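Local coordinates for protein glycosyl hyrolase, family 3 (Deinococcus radiodurans, PDB 3TEV) that probably hydrolyses O-glycosidic bonds as a family 3 glycoside hydrolase built on a TIM-barrel-like domain, at residues Arg17-Met23 and Arg40-Ala46; Leu194-Ser200 and His226-Ala231; Arg122-Asn127 and Phe331-Ala335; Leu283-Leu289 and Lys320-Leu324; Asn139-Ile145 and His183-His187. One frame throughout, in Å; residues are numbered along the deposited sequence.

Contact 1. Residues Arg17-Met23 and Arg40-Ala46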
# COMPACT_ATOMS: atom_id res chain seq x y z
N ARG A 17 16.76 -6.23 9.18
CA ARG A 17 16.27 -5.80 10.48
C ARG A 17 14.75 -5.69 10.46
O ARG A 17 14.17 -5.41 9.43
CB ARG A 17 16.88 -4.47 10.85
CG ARG A 17 18.40 -4.53 10.87
CD ARG A 17 18.96 -3.16 11.15
NE ARG A 17 18.64 -2.79 12.52
CZ ARG A 17 18.84 -1.57 13.03
NH1 ARG A 17 19.35 -0.60 12.25
NH2 ARG A 17 18.52 -1.35 14.31
N PRO A 18 14.11 -5.91 11.62
CA PRO A 18 12.64 -5.84 11.66
C PRO A 18 12.11 -4.50 11.16
O PRO A 18 11.11 -4.48 10.50
CB PRO A 18 12.29 -6.05 13.14
CG PRO A 18 13.59 -6.00 13.89
CD PRO A 18 14.70 -6.28 12.92
N GLY A 19 12.79 -3.40 11.47
CA GLY A 19 12.32 -2.08 11.01
C GLY A 19 12.31 -1.90 9.51
O GLY A 19 11.61 -1.02 8.99
N GLN A 20 13.08 -2.71 8.78
CA GLN A 20 13.15 -2.61 7.33
C GLN A 20 11.91 -3.20 6.63
O GLN A 20 11.76 -3.10 5.41
CB GLN A 20 14.43 -3.26 6.84
CG GLN A 20 15.70 -2.51 7.34
CD GLN A 20 17.01 -3.24 7.07
OE1 GLN A 20 17.06 -4.48 6.99
NE2 GLN A 20 18.10 -2.45 6.96
N LEU A 21 11.02 -3.80 7.43
CA LEU A 21 9.79 -4.40 6.89
C LEU A 21 8.54 -3.63 7.31
O LEU A 21 7.43 -4.08 7.08
CB LEU A 21 9.69 -5.87 7.32
CG LEU A 21 10.91 -6.76 7.00
CD1 LEU A 21 10.82 -8.13 7.73
CD2 LEU A 21 11.10 -6.92 5.49
N LEU A 22 8.73 -2.46 7.92
CA LEU A 22 7.60 -1.66 8.39
C LEU A 22 7.52 -0.30 7.72
O LEU A 22 8.54 0.31 7.39
CB LEU A 22 7.65 -1.43 9.90
CG LEU A 22 7.80 -2.57 10.90
CD1 LEU A 22 7.63 -1.99 12.32
CD2 LEU A 22 6.78 -3.69 10.65
N MSE A 23 6.30 0.18 7.57
CA MSE A 23 6.04 1.53 7.12
C MSE A 23 5.27 2.18 8.26
O MSE A 23 4.20 1.69 8.68
CB MSE A 23 5.20 1.54 5.83
CG MSE A 23 4.81 2.94 5.34
SE MSE A 23 3.90 2.90 3.60
CE MSE A 23 5.38 3.30 2.41
N ARG A 40 16.50 6.12 12.92
CA ARG A 40 17.85 5.68 12.75
C ARG A 40 18.09 4.43 13.61
O ARG A 40 18.61 3.42 13.14
CB ARG A 40 18.78 6.82 13.13
CG ARG A 40 20.06 6.85 12.38
CD ARG A 40 20.95 8.03 12.84
NE ARG A 40 20.74 9.28 12.10
CZ ARG A 40 21.17 9.47 10.85
NH1 ARG A 40 21.78 8.49 10.18
NH2 ARG A 40 20.98 10.64 10.25
N GLU A 41 17.67 4.49 14.87
CA GLU A 41 17.80 3.38 15.81
C GLU A 41 17.27 2.03 15.28
O GLU A 41 17.92 1.02 15.46
CB GLU A 41 17.07 3.73 17.12
CG GLU A 41 17.13 2.68 18.19
CD GLU A 41 16.71 3.21 19.57
OE1 GLU A 41 15.78 4.05 19.64
OE2 GLU A 41 17.33 2.77 20.57
N HIS A 42 16.12 2.04 14.61
CA HIS A 42 15.49 0.81 14.15
C HIS A 42 15.70 0.55 12.66
O HIS A 42 15.24 -0.47 12.16
CB HIS A 42 13.98 0.81 14.50
CG HIS A 42 13.72 0.93 15.96
ND1 HIS A 42 14.04 -0.07 16.86
CD2 HIS A 42 13.23 1.95 16.71
CE1 HIS A 42 13.74 0.32 18.09
NE2 HIS A 42 13.25 1.54 18.02
N GLY A 43 16.38 1.46 11.98
CA GLY A 43 16.60 1.36 10.53
C GLY A 43 15.29 1.34 9.74
O GLY A 43 15.16 0.62 8.75
N ILE A 44 14.31 2.13 10.18
CA ILE A 44 13.01 2.10 9.54
C ILE A 44 13.21 2.54 8.07
O ILE A 44 13.88 3.51 7.81
CB ILE A 44 12.03 3.05 10.26
CG1 ILE A 44 11.86 2.67 11.74
CG2 ILE A 44 10.71 3.19 9.48
CD1 ILE A 44 10.93 1.56 11.99
N GLY A 45 12.64 1.82 7.12
CA GLY A 45 12.91 2.14 5.72
C GLY A 45 11.72 2.75 4.99
O GLY A 45 11.85 3.14 3.83
N ALA A 46 10.57 2.86 5.65
CA ALA A 46 9.40 3.37 4.96
C ALA A 46 8.52 4.19 5.88
O ALA A 46 8.33 3.83 7.04
CB ALA A 46 8.62 2.22 4.32
O HOH W 1 14.85 -3.00 13.28
O HOH W 2 17.65 0.49 7.34
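The first beta-alpha-beta unit of the family 3 TIM-barrel-like domain closes here: the 3-10 turn 18-21 leading into strand 22-24 packs against the C-terminal end of helix 33-42 and the chain that runs on into strand 46-49. R17 reaches across to that helix end. Its NH2 gives a 2.7 Å hydrogen bond to E41 O, bent at the hydrogen (147°), while one face of the guanidinium lies over H42 C and G43 N, offset toward the rim. The chain bends at chi3 (68°), which turns the guanidinium onto the last helical turn. G43, with positive phi, ends the helix in a Schellman motif, and its bare alpha carbon lets R17 NH1 come close. G19 lies tight against the helix end, its CA making a CA-H...O contact with H42 O (3.5 Å). Two waters bridge the segments, one from backbone G19 N to H42 O, the other from the Q20 side-chain NE2 to G43 O. The amide of Q20 is fixed at its other end, where OE1 accepts from R17 N at 2.8 Å and also from R321 of helix 314-330. Deeper in, I44 CA makes a nearly straight CA-H...O contact to G19 O (3.5 Å). At the buried end the A46 methyl touches the selenomethionine M23, CB to CB at 3.8 Å.

Contact 2. Residues Leu194-Ser200 and His226-Ala231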
# COMPACT_ATOMS: atom_id res chain seq x y z
N LEU A 194 -14.87 -8.16 10.29
CA LEU A 194 -14.19 -7.94 9.02
C LEU A 194 -15.23 -7.91 7.90
O LEU A 194 -16.14 -8.72 7.89
CB LEU A 194 -13.17 -9.05 8.74
CG LEU A 194 -11.96 -9.07 9.68
CD1 LEU A 194 -11.14 -10.33 9.45
CD2 LEU A 194 -11.09 -7.81 9.51
N PRO A 195 -15.11 -6.97 6.96
CA PRO A 195 -16.02 -7.02 5.83
C PRO A 195 -15.80 -8.30 5.03
O PRO A 195 -14.68 -8.82 4.99
CB PRO A 195 -15.64 -5.79 4.99
CG PRO A 195 -14.45 -5.18 5.64
CD PRO A 195 -14.30 -5.73 7.00
N ARG A 196 -16.87 -8.81 4.42
CA ARG A 196 -16.83 -10.02 3.61
C ARG A 196 -17.30 -9.76 2.18
O ARG A 196 -18.09 -8.86 1.92
CB ARG A 196 -17.71 -11.13 4.20
CG ARG A 196 -17.39 -11.54 5.61
CD ARG A 196 -18.21 -12.75 6.04
NE ARG A 196 -17.70 -14.02 5.50
CZ ARG A 196 -16.75 -14.76 6.09
NH1 ARG A 196 -16.20 -14.37 7.24
NH2 ARG A 196 -16.34 -15.90 5.51
N VAL A 197 -16.81 -10.58 1.25
CA VAL A 197 -17.33 -10.65 -0.10
C VAL A 197 -17.69 -12.11 -0.32
O VAL A 197 -16.84 -12.98 -0.19
CB VAL A 197 -16.31 -10.15 -1.13
CG1 VAL A 197 -16.78 -10.42 -2.57
CG2 VAL A 197 -16.03 -8.68 -0.93
N SER A 198 -18.94 -12.37 -0.65
CA SER A 198 -19.39 -13.76 -0.76
C SER A 198 -19.62 -14.22 -2.21
O SER A 198 -20.16 -15.31 -2.44
CB SER A 198 -20.66 -13.95 0.05
OG SER A 198 -21.69 -13.21 -0.58
N LYS A 199 -19.23 -13.39 -3.18
CA LYS A 199 -19.32 -13.72 -4.62
C LYS A 199 -18.49 -14.93 -4.98
O LYS A 199 -17.46 -15.20 -4.36
CB LYS A 199 -18.82 -12.54 -5.45
CG LYS A 199 -19.64 -11.27 -5.31
CD LYS A 199 -19.04 -10.12 -6.09
CE LYS A 199 -19.89 -8.88 -5.91
NZ LYS A 199 -19.34 -7.71 -6.65
N SER A 200 -18.93 -15.64 -6.01
CA SER A 200 -18.18 -16.77 -6.56
C SER A 200 -16.88 -16.33 -7.23
O SER A 200 -16.70 -15.15 -7.56
CB SER A 200 -19.04 -17.51 -7.59
OG SER A 200 -19.22 -16.70 -8.74
N HIS A 226 -8.17 -5.62 4.14
CA HIS A 226 -8.62 -6.46 5.26
C HIS A 226 -10.03 -7.01 4.98
O HIS A 226 -10.95 -6.73 5.72
CB HIS A 226 -8.66 -5.66 6.57
CG HIS A 226 -7.38 -4.98 6.94
ND1 HIS A 226 -6.14 -5.59 6.80
CD2 HIS A 226 -7.14 -3.76 7.47
CE1 HIS A 226 -5.20 -4.75 7.22
NE2 HIS A 226 -5.78 -3.64 7.63
N ILE A 227 -10.19 -7.77 3.91
CA ILE A 227 -11.51 -8.27 3.54
C ILE A 227 -11.45 -9.78 3.37
O ILE A 227 -10.48 -10.31 2.85
CB ILE A 227 -11.97 -7.61 2.21
CG1 ILE A 227 -12.04 -6.09 2.37
CG2 ILE A 227 -13.33 -8.19 1.73
CD1 ILE A 227 -12.02 -5.35 1.02
N VAL A 228 -12.50 -10.46 3.81
CA VAL A 228 -12.59 -11.91 3.69
C VAL A 228 -13.35 -12.22 2.39
O VAL A 228 -14.50 -11.78 2.22
CB VAL A 228 -13.30 -12.57 4.94
CG1 VAL A 228 -13.31 -14.08 4.82
CG2 VAL A 228 -12.60 -12.16 6.24
N TYR A 229 -12.71 -12.95 1.48
CA TYR A 229 -13.37 -13.44 0.25
C TYR A 229 -13.66 -14.93 0.38
O TYR A 229 -12.73 -15.74 0.30
CB TYR A 229 -12.50 -13.18 -0.99
CG TYR A 229 -12.25 -11.71 -1.18
CD1 TYR A 229 -12.90 -10.98 -2.19
CD2 TYR A 229 -11.39 -11.03 -0.32
CE1 TYR A 229 -12.68 -9.59 -2.33
CE2 TYR A 229 -11.16 -9.69 -0.46
CZ TYR A 229 -11.80 -8.97 -1.44
OH TYR A 229 -11.51 -7.62 -1.51
N ASP A 230 -14.93 -15.28 0.60
CA ASP A 230 -15.38 -16.67 0.73
C ASP A 230 -14.83 -17.60 -0.36
O ASP A 230 -14.53 -18.77 -0.10
CB ASP A 230 -16.92 -16.76 0.67
CG ASP A 230 -17.61 -16.10 1.86
OD1 ASP A 230 -16.94 -15.66 2.81
OD2 ASP A 230 -18.85 -16.01 1.83
N ALA A 231 -14.73 -17.09 -1.58
CA ALA A 231 -14.38 -17.94 -2.72
C ALA A 231 -12.87 -18.18 -2.79
O ALA A 231 -12.44 -19.05 -3.53
CB ALA A 231 -14.90 -17.34 -4.03
O HOH W 3 -15.77 -14.61 -2.34
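R196 and V228 lie side by side and point the same way, so that V228 CG1 sits 3.4 Å above one face of the R196 guanidinium, toward its rim. D230 comes to the edge of the same group, its side chain crossing that of R196 at about a right angle with the carboxylate and guanidinium planes 43° apart. The salt bridge uses one oxygen: R196 NH2 meets the syn side of D230 OD1 at 2.8 Å, and NE adds a weak bond to the same atom. A bend at chi3 (78°) swings the guanidinium back over its neighbour strand, where NH2 also bonds A234 O. On the other face V197 and Y229 again run alongside each other, V197 CB approaching the ring at CD1 (3.7 Å), while V197 CG2 meets I227 CG2 obliquely. The Y229 hydroxyl is tied to G182 O. L194 crosses V228 at about a right angle, CD1 to CG2. Between these two layers the backbones join through V228 N to P195 O (3.0 Å), V197 N to V228 O (2.8 Å) and D230 N to V197 O (3.1 Å). Beyond them a water links V197 O, K199 O and A231 N. Alternate side chains on two faces and bonds alternating between both neighbours of a residue mark a short parallel two-stranded sheet, here separate from the main eight-stranded sheet of the domain.

Contact 3. Residues Arg122-Asn127 and Phe331-Ala335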
# COMPACT_ATOMS: atom_id res chain seq x y z
N ARG A 122 7.28 14.44 -6.72
CA ARG A 122 8.70 14.35 -7.03
C ARG A 122 9.47 15.62 -6.62
O ARG A 122 10.56 15.52 -6.05
CB ARG A 122 8.88 14.00 -8.52
CG ARG A 122 10.32 13.69 -8.96
CD ARG A 122 10.73 12.24 -8.65
NE ARG A 122 10.50 11.90 -7.23
CZ ARG A 122 11.38 12.10 -6.25
NH1 ARG A 122 11.04 11.79 -5.01
NH2 ARG A 122 12.58 12.61 -6.49
N SER A 123 8.90 16.80 -6.85
CA SER A 123 9.61 18.02 -6.46
C SER A 123 9.74 18.23 -4.94
O SER A 123 10.65 18.92 -4.50
CB SER A 123 9.07 19.28 -7.16
OG SER A 123 7.97 19.83 -6.46
N VAL A 124 8.88 17.60 -4.14
CA VAL A 124 9.03 17.70 -2.68
C VAL A 124 9.79 16.53 -2.05
O VAL A 124 10.15 16.59 -0.89
CB VAL A 124 7.69 18.00 -1.93
CG1 VAL A 124 7.08 19.32 -2.42
CG2 VAL A 124 6.70 16.85 -2.06
N GLY A 125 10.01 15.47 -2.83
CA GLY A 125 10.86 14.36 -2.42
C GLY A 125 10.10 13.12 -1.99
O GLY A 125 10.58 12.33 -1.16
N ILE A 126 8.89 12.97 -2.54
CA ILE A 126 8.06 11.81 -2.29
C ILE A 126 8.20 10.85 -3.47
O ILE A 126 8.18 11.28 -4.63
CB ILE A 126 6.57 12.22 -2.11
CG1 ILE A 126 6.38 12.84 -0.71
CG2 ILE A 126 5.64 11.02 -2.27
CD1 ILE A 126 5.18 13.80 -0.58
N ASN A 127 8.36 9.56 -3.18
CA ASN A 127 8.55 8.58 -4.25
C ASN A 127 7.49 7.48 -4.32
O ASN A 127 7.64 6.50 -5.05
CB ASN A 127 9.98 8.01 -4.21
CG ASN A 127 10.30 7.25 -2.91
OD1 ASN A 127 9.54 7.29 -1.93
ND2 ASN A 127 11.42 6.54 -2.90
N PHE A 331 12.68 4.18 -8.25
CA PHE A 331 12.00 5.42 -7.93
C PHE A 331 12.67 6.09 -6.71
O PHE A 331 12.09 6.13 -5.63
CB PHE A 331 10.53 5.13 -7.62
CG PHE A 331 9.77 4.47 -8.76
CD1 PHE A 331 9.52 5.16 -9.95
CD2 PHE A 331 9.26 3.18 -8.62
CE1 PHE A 331 8.79 4.58 -11.00
CE2 PHE A 331 8.51 2.58 -9.65
CZ PHE A 331 8.29 3.28 -10.85
N PRO A 332 13.89 6.60 -6.89
CA PRO A 332 14.59 7.19 -5.76
C PRO A 332 13.87 8.42 -5.18
O PRO A 332 13.32 9.24 -5.94
CB PRO A 332 15.96 7.58 -6.34
CG PRO A 332 15.76 7.70 -7.81
CD PRO A 332 14.57 6.86 -8.18
N ALA A 333 13.87 8.54 -3.86
CA ALA A 333 13.24 9.66 -3.19
C ALA A 333 13.94 11.00 -3.44
O ALA A 333 13.29 11.98 -3.74
CB ALA A 333 13.10 9.41 -1.71
N GLN A 334 15.26 11.04 -3.30
CA GLN A 334 15.97 12.31 -3.36
C GLN A 334 15.38 13.25 -4.46
O GLN A 334 15.39 12.92 -5.65
CB GLN A 334 17.48 12.10 -3.51
CG GLN A 334 18.32 13.37 -3.32
CD GLN A 334 19.81 13.10 -3.24
OE1 GLN A 334 20.24 12.03 -2.82
NE2 GLN A 334 20.60 14.10 -3.64
N ALA A 335 14.86 14.40 -4.01
CA ALA A 335 14.13 15.37 -4.83
C ALA A 335 14.97 15.95 -5.97
O ALA A 335 15.81 16.82 -5.74
CB ALA A 335 13.62 16.51 -3.94
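One backbone oxygen, A333 O, is gripped by both terminal nitrogens of R122, NH1 at 2.6 Å and NH2 at 2.9 Å, and both come from the same face of its carbonyl plane. The oxygen itself lies in the guanidinium plane, so the arginine meets it end-on. NH2 also bonds Q334 O and NH1 bonds I126 O (2.9 Å); in each case the nitrogen stands well above the carbonyl plane of its acceptor. P332 O sits over one guanidinium face, 3.3 Å above the plane and toward the rim. The side chain leaves with CG anti to the backbone N (chi1 -172°) and then folds at chi2 and chi3, which brings its head back past the end of its own helix. That helix, 107-124, stops in a Schellman motif at G125, whose alpha carbon touches the A335 methyl at 3.8 Å. N127 pins the other end of the C-terminal segment: its ND2 bonds F331 O at 2.8 Å, with the donor close to the line of the C=O bond, and the A333 methyl packs against the same amide. Both polar atoms of the amide are engaged, ND2 also by A75 O and OD1 by I77 N. Three backbone carbonyls thus fix the rotation of the R122 guanidinium, and the polar hold on the 331-335 segment runs through its backbone atoms.

Contact 4. Residues Leu283-Leu289 and Lys320-Leu324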
# COMPACT_ATOMS: atom_id res chain seq x y z
N LEU A 283 3.36 -10.86 7.06
CA LEU A 283 4.64 -11.08 6.41
C LEU A 283 4.74 -12.55 6.00
O LEU A 283 5.09 -12.84 4.86
CB LEU A 283 5.80 -10.67 7.32
CG LEU A 283 5.93 -9.16 7.56
CD1 LEU A 283 6.78 -8.91 8.80
CD2 LEU A 283 6.48 -8.40 6.31
N ARG A 284 4.35 -13.46 6.89
CA ARG A 284 4.38 -14.90 6.59
C ARG A 284 3.47 -15.24 5.41
O ARG A 284 3.85 -16.01 4.53
CB ARG A 284 3.96 -15.73 7.80
CG ARG A 284 5.01 -15.92 8.86
CD ARG A 284 4.59 -17.00 9.88
NE ARG A 284 5.71 -17.38 10.74
CZ ARG A 284 5.68 -17.34 12.07
NH1 ARG A 284 4.59 -16.98 12.73
NH2 ARG A 284 6.76 -17.69 12.75
N ALA A 285 2.26 -14.67 5.41
CA ALA A 285 1.31 -14.93 4.32
C ALA A 285 1.83 -14.47 2.94
O ALA A 285 1.42 -15.01 1.91
CB ALA A 285 -0.03 -14.26 4.62
N GLY A 286 2.73 -13.48 2.93
CA GLY A 286 3.27 -12.99 1.66
C GLY A 286 3.50 -11.49 1.47
O GLY A 286 4.02 -11.09 0.42
N ALA A 287 3.08 -10.65 2.43
CA ALA A 287 3.40 -9.21 2.38
C ALA A 287 4.90 -8.99 2.45
O ALA A 287 5.62 -9.72 3.16
CB ALA A 287 2.72 -8.49 3.52
N ASP A 288 5.38 -7.96 1.74
CA ASP A 288 6.77 -7.51 1.87
C ASP A 288 6.91 -6.41 2.92
O ASP A 288 8.01 -6.17 3.44
CB ASP A 288 7.28 -6.94 0.55
CG ASP A 288 7.14 -7.92 -0.58
OD1 ASP A 288 7.75 -9.02 -0.47
OD2 ASP A 288 6.40 -7.63 -1.54
N LEU A 289 5.79 -5.72 3.20
CA LEU A 289 5.80 -4.46 3.95
C LEU A 289 4.53 -4.38 4.79
O LEU A 289 3.43 -4.59 4.28
CB LEU A 289 5.84 -3.25 2.99
CG LEU A 289 6.08 -1.86 3.62
CD1 LEU A 289 7.40 -1.80 4.47
CD2 LEU A 289 6.11 -0.76 2.55
N LYS A 320 11.92 -10.15 0.64
CA LYS A 320 10.98 -9.04 0.85
C LYS A 320 11.73 -7.70 0.83
O LYS A 320 11.30 -6.77 0.15
CB LYS A 320 10.18 -9.19 2.14
CG LYS A 320 9.36 -10.48 2.25
CD LYS A 320 8.85 -10.63 3.73
CE LYS A 320 8.17 -11.96 3.97
NZ LYS A 320 7.01 -12.14 3.03
N ARG A 321 12.85 -7.61 1.53
CA ARG A 321 13.60 -6.36 1.58
C ARG A 321 14.13 -5.93 0.20
O ARG A 321 14.12 -4.75 -0.13
CB ARG A 321 14.74 -6.41 2.61
CG ARG A 321 15.42 -5.05 2.80
CD ARG A 321 16.56 -5.07 3.83
NE ARG A 321 17.65 -5.91 3.34
CZ ARG A 321 18.77 -6.21 4.01
NH1 ARG A 321 18.98 -5.75 5.24
NH2 ARG A 321 19.68 -6.97 3.41
N GLU A 322 14.62 -6.90 -0.58
CA GLU A 322 15.09 -6.64 -1.93
C GLU A 322 13.99 -6.10 -2.86
O GLU A 322 14.28 -5.26 -3.70
CB GLU A 322 15.75 -7.90 -2.52
CG GLU A 322 16.17 -7.79 -4.03
CD GLU A 322 17.06 -6.56 -4.38
OE1 GLU A 322 17.82 -6.06 -3.50
OE2 GLU A 322 17.02 -6.10 -5.57
N ARG A 323 12.75 -6.56 -2.72
CA ARG A 323 11.65 -5.97 -3.47
C ARG A 323 11.47 -4.48 -3.13
O ARG A 323 11.23 -3.65 -4.02
CB ARG A 323 10.34 -6.70 -3.21
CG ARG A 323 10.29 -8.05 -3.88
CD ARG A 323 8.87 -8.58 -3.91
NE ARG A 323 8.83 -9.95 -4.43
CZ ARG A 323 8.76 -11.04 -3.67
NH1 ARG A 323 8.72 -10.95 -2.34
NH2 ARG A 323 8.74 -12.22 -4.26
N LEU A 324 11.63 -4.17 -1.84
CA LEU A 324 11.49 -2.81 -1.36
C LEU A 324 12.65 -1.96 -1.86
O LEU A 324 12.49 -0.81 -2.23
CB LEU A 324 11.46 -2.79 0.16
CG LEU A 324 10.26 -3.49 0.81
CD1 LEU A 324 10.34 -3.47 2.36
CD2 LEU A 324 8.96 -2.90 0.32
O HOH W 4 5.96 -15.13 2.80
O HOH W 5 7.28 -12.15 0.18
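K320 NZ gives hydrogen bonds to two backbone carbonyls, L283 O (2.7 Å) and A287 O (2.8 Å). The lysine runs extended from helix 314-330 until chi4 (-58°) turns the amine into the C-terminal end of helix 275-285. Two waters also lie within hydrogen-bonding distance of NZ, and its three hydrogens must be shared among the four acceptors; one water goes on to R284 O, the other to D288 OD1. The carbonyls lie where helix 275-285 ends in a Schellman motif at G286 before the chain enters strand 290-291, the eighth strand of the barrel sheet; this alpha-to-beta turn is thus tied to helix 314-330. The salt bridge is R323 NH1 to D288 OD1 (2.9 Å), on the syn side, with carboxylate and guanidinium planes 41° apart. D288 OD2 is held by R250 and I259 N, and R323 NH2 by D256. The apolar contact beside it is L324 CD1 to L289 CD1 at 4.0 Å; L324 CD1 also packs on D288 O (3.7 Å).

Contact 5. Residues Asn139-Ile145 and His183-His187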
# COMPACT_ATOMS: atom_id res chain seq x y z
N ASN A 139 -22.05 -1.99 -7.21
CA ASN A 139 -23.37 -2.03 -6.61
C ASN A 139 -23.82 -0.59 -6.32
O ASN A 139 -23.21 0.10 -5.49
CB ASN A 139 -23.33 -2.87 -5.32
CG ASN A 139 -24.70 -3.48 -4.95
OD1 ASN A 139 -25.76 -3.07 -5.44
ND2 ASN A 139 -24.66 -4.47 -4.06
N PRO A 140 -24.88 -0.13 -7.01
CA PRO A 140 -25.40 1.22 -6.77
C PRO A 140 -25.94 1.39 -5.35
O PRO A 140 -25.73 2.45 -4.74
CB PRO A 140 -26.51 1.38 -7.83
CG PRO A 140 -26.88 -0.02 -8.22
CD PRO A 140 -25.62 -0.83 -8.08
N ALA A 141 -26.60 0.36 -4.82
CA ALA A 141 -27.17 0.39 -3.46
C ALA A 141 -26.14 0.09 -2.35
O ALA A 141 -26.49 -0.03 -1.18
CB ALA A 141 -28.37 -0.57 -3.35
N ASN A 142 -24.86 -0.00 -2.73
CA ASN A 142 -23.76 -0.19 -1.78
C ASN A 142 -22.49 0.56 -2.23
O ASN A 142 -21.51 -0.07 -2.64
CB ASN A 142 -23.48 -1.69 -1.56
CG ASN A 142 -22.43 -1.95 -0.48
OD1 ASN A 142 -22.32 -1.21 0.50
ND2 ASN A 142 -21.64 -3.01 -0.66
N PRO A 143 -22.51 1.92 -2.17
CA PRO A 143 -21.31 2.66 -2.57
C PRO A 143 -20.28 2.76 -1.43
O PRO A 143 -20.23 3.76 -0.71
CB PRO A 143 -21.87 4.05 -2.95
CG PRO A 143 -23.16 4.19 -2.16
CD PRO A 143 -23.59 2.82 -1.70
N VAL A 144 -19.47 1.70 -1.27
CA VAL A 144 -18.42 1.67 -0.24
C VAL A 144 -17.30 2.66 -0.61
O VAL A 144 -16.76 3.36 0.26
CB VAL A 144 -17.81 0.23 -0.05
CG1 VAL A 144 -16.73 0.22 1.03
CG2 VAL A 144 -18.90 -0.79 0.29
N ILE A 145 -16.97 2.70 -1.90
CA ILE A 145 -15.86 3.50 -2.41
C ILE A 145 -16.37 4.82 -3.01
O ILE A 145 -15.82 5.89 -2.71
CB ILE A 145 -14.98 2.66 -3.39
CG1 ILE A 145 -14.38 1.43 -2.66
CG2 ILE A 145 -13.89 3.51 -4.06
CD1 ILE A 145 -13.63 1.71 -1.31
N HIS A 183 -12.28 -3.65 -3.03
CA HIS A 183 -13.11 -3.16 -1.92
C HIS A 183 -14.50 -2.73 -2.36
O HIS A 183 -15.32 -2.28 -1.54
CB HIS A 183 -12.46 -1.95 -1.26
CG HIS A 183 -12.61 -1.91 0.23
ND1 HIS A 183 -13.83 -1.87 0.87
CD2 HIS A 183 -11.67 -1.90 1.22
CE1 HIS A 183 -13.65 -1.85 2.18
NE2 HIS A 183 -12.35 -1.87 2.42
N GLY A 184 -14.77 -2.85 -3.66
CA GLY A 184 -15.96 -2.26 -4.24
C GLY A 184 -17.32 -2.65 -3.67
O GLY A 184 -18.23 -1.82 -3.61
N ASP A 185 -17.48 -3.90 -3.25
CA ASP A 185 -18.82 -4.41 -2.93
C ASP A 185 -18.86 -5.32 -1.70
O ASP A 185 -19.36 -6.45 -1.74
CB ASP A 185 -19.42 -5.08 -4.16
CG ASP A 185 -20.89 -5.42 -4.00
OD1 ASP A 185 -21.62 -4.70 -3.28
OD2 ASP A 185 -21.31 -6.42 -4.60
N THR A 186 -18.35 -4.80 -0.59
CA THR A 186 -18.15 -5.56 0.65
C THR A 186 -19.36 -5.42 1.58
O THR A 186 -20.06 -4.41 1.50
CB THR A 186 -16.86 -5.10 1.38
OG1 THR A 186 -16.92 -3.69 1.65
CG2 THR A 186 -15.65 -5.34 0.50
N HIS A 187 -19.62 -6.43 2.41
CA HIS A 187 -20.66 -6.35 3.45
C HIS A 187 -20.11 -6.60 4.86
O HIS A 187 -19.42 -7.60 5.10
CB HIS A 187 -21.92 -7.20 3.14
CG HIS A 187 -21.71 -8.69 3.20
ND1 HIS A 187 -21.54 -9.48 2.07
CD2 HIS A 187 -21.71 -9.55 4.25
CE1 HIS A 187 -21.40 -10.75 2.43
NE2 HIS A 187 -21.50 -10.82 3.75
O HOH W 6 -18.17 1.25 -4.16
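D185 OD1 takes two amide N-H groups, from N139 ND2 and N142 ND2, each at 3.1 Å. They arrive from opposite faces of the carboxylate plane, N139 on the syn side and N142 on the anti side. The N142 bond is nearly straight (169°), and the oxygen lies in the plane of each amide. N142 ND2 spends its second hydrogen on T186 O at 3.0 Å. The two asparagines are the first and last residues of a type I beta turn, and both CG atoms stand anti to their backbone N, which directs the amides to one aspartate. Further along the loop, V144 CG1 approaches H183 ND1 (3.6 Å), a buried nitrogen without a polar partner in the model, while I145 CD1 touches H183 CB. A water joins I145 N to G184 O. The contact pairs the loops that follow strands 128-129 and 174-180 of the barrel sheet, and D185 OD2 reaches on to K199, just beyond strand 196-197.

Contact 4 is the most buried; the rest are partly buried, contact 5 with no exposed residue touching. Contacts 1 and 4 touch through the Q20-R321 bond and the packing of L289 on the 21-22 backbone, so the first and eighth strands share their surroundings. Contacts 2 and 5 form a second cluster, on the other side of the chain's centre from contact 1, joined by K199-D185 and by R196 N to H187 O. Contact 3 touches none of them, yet spans contacts 2, 4 and 5 in sequence. Helix-end carbonyls take an arginine or lysine in contacts 1 and 4; in contact 3 the helix-end arginine grips carbonyls of the C-terminal segment; contact 2 relies on strand pairing, contact 5 on asparagine amides.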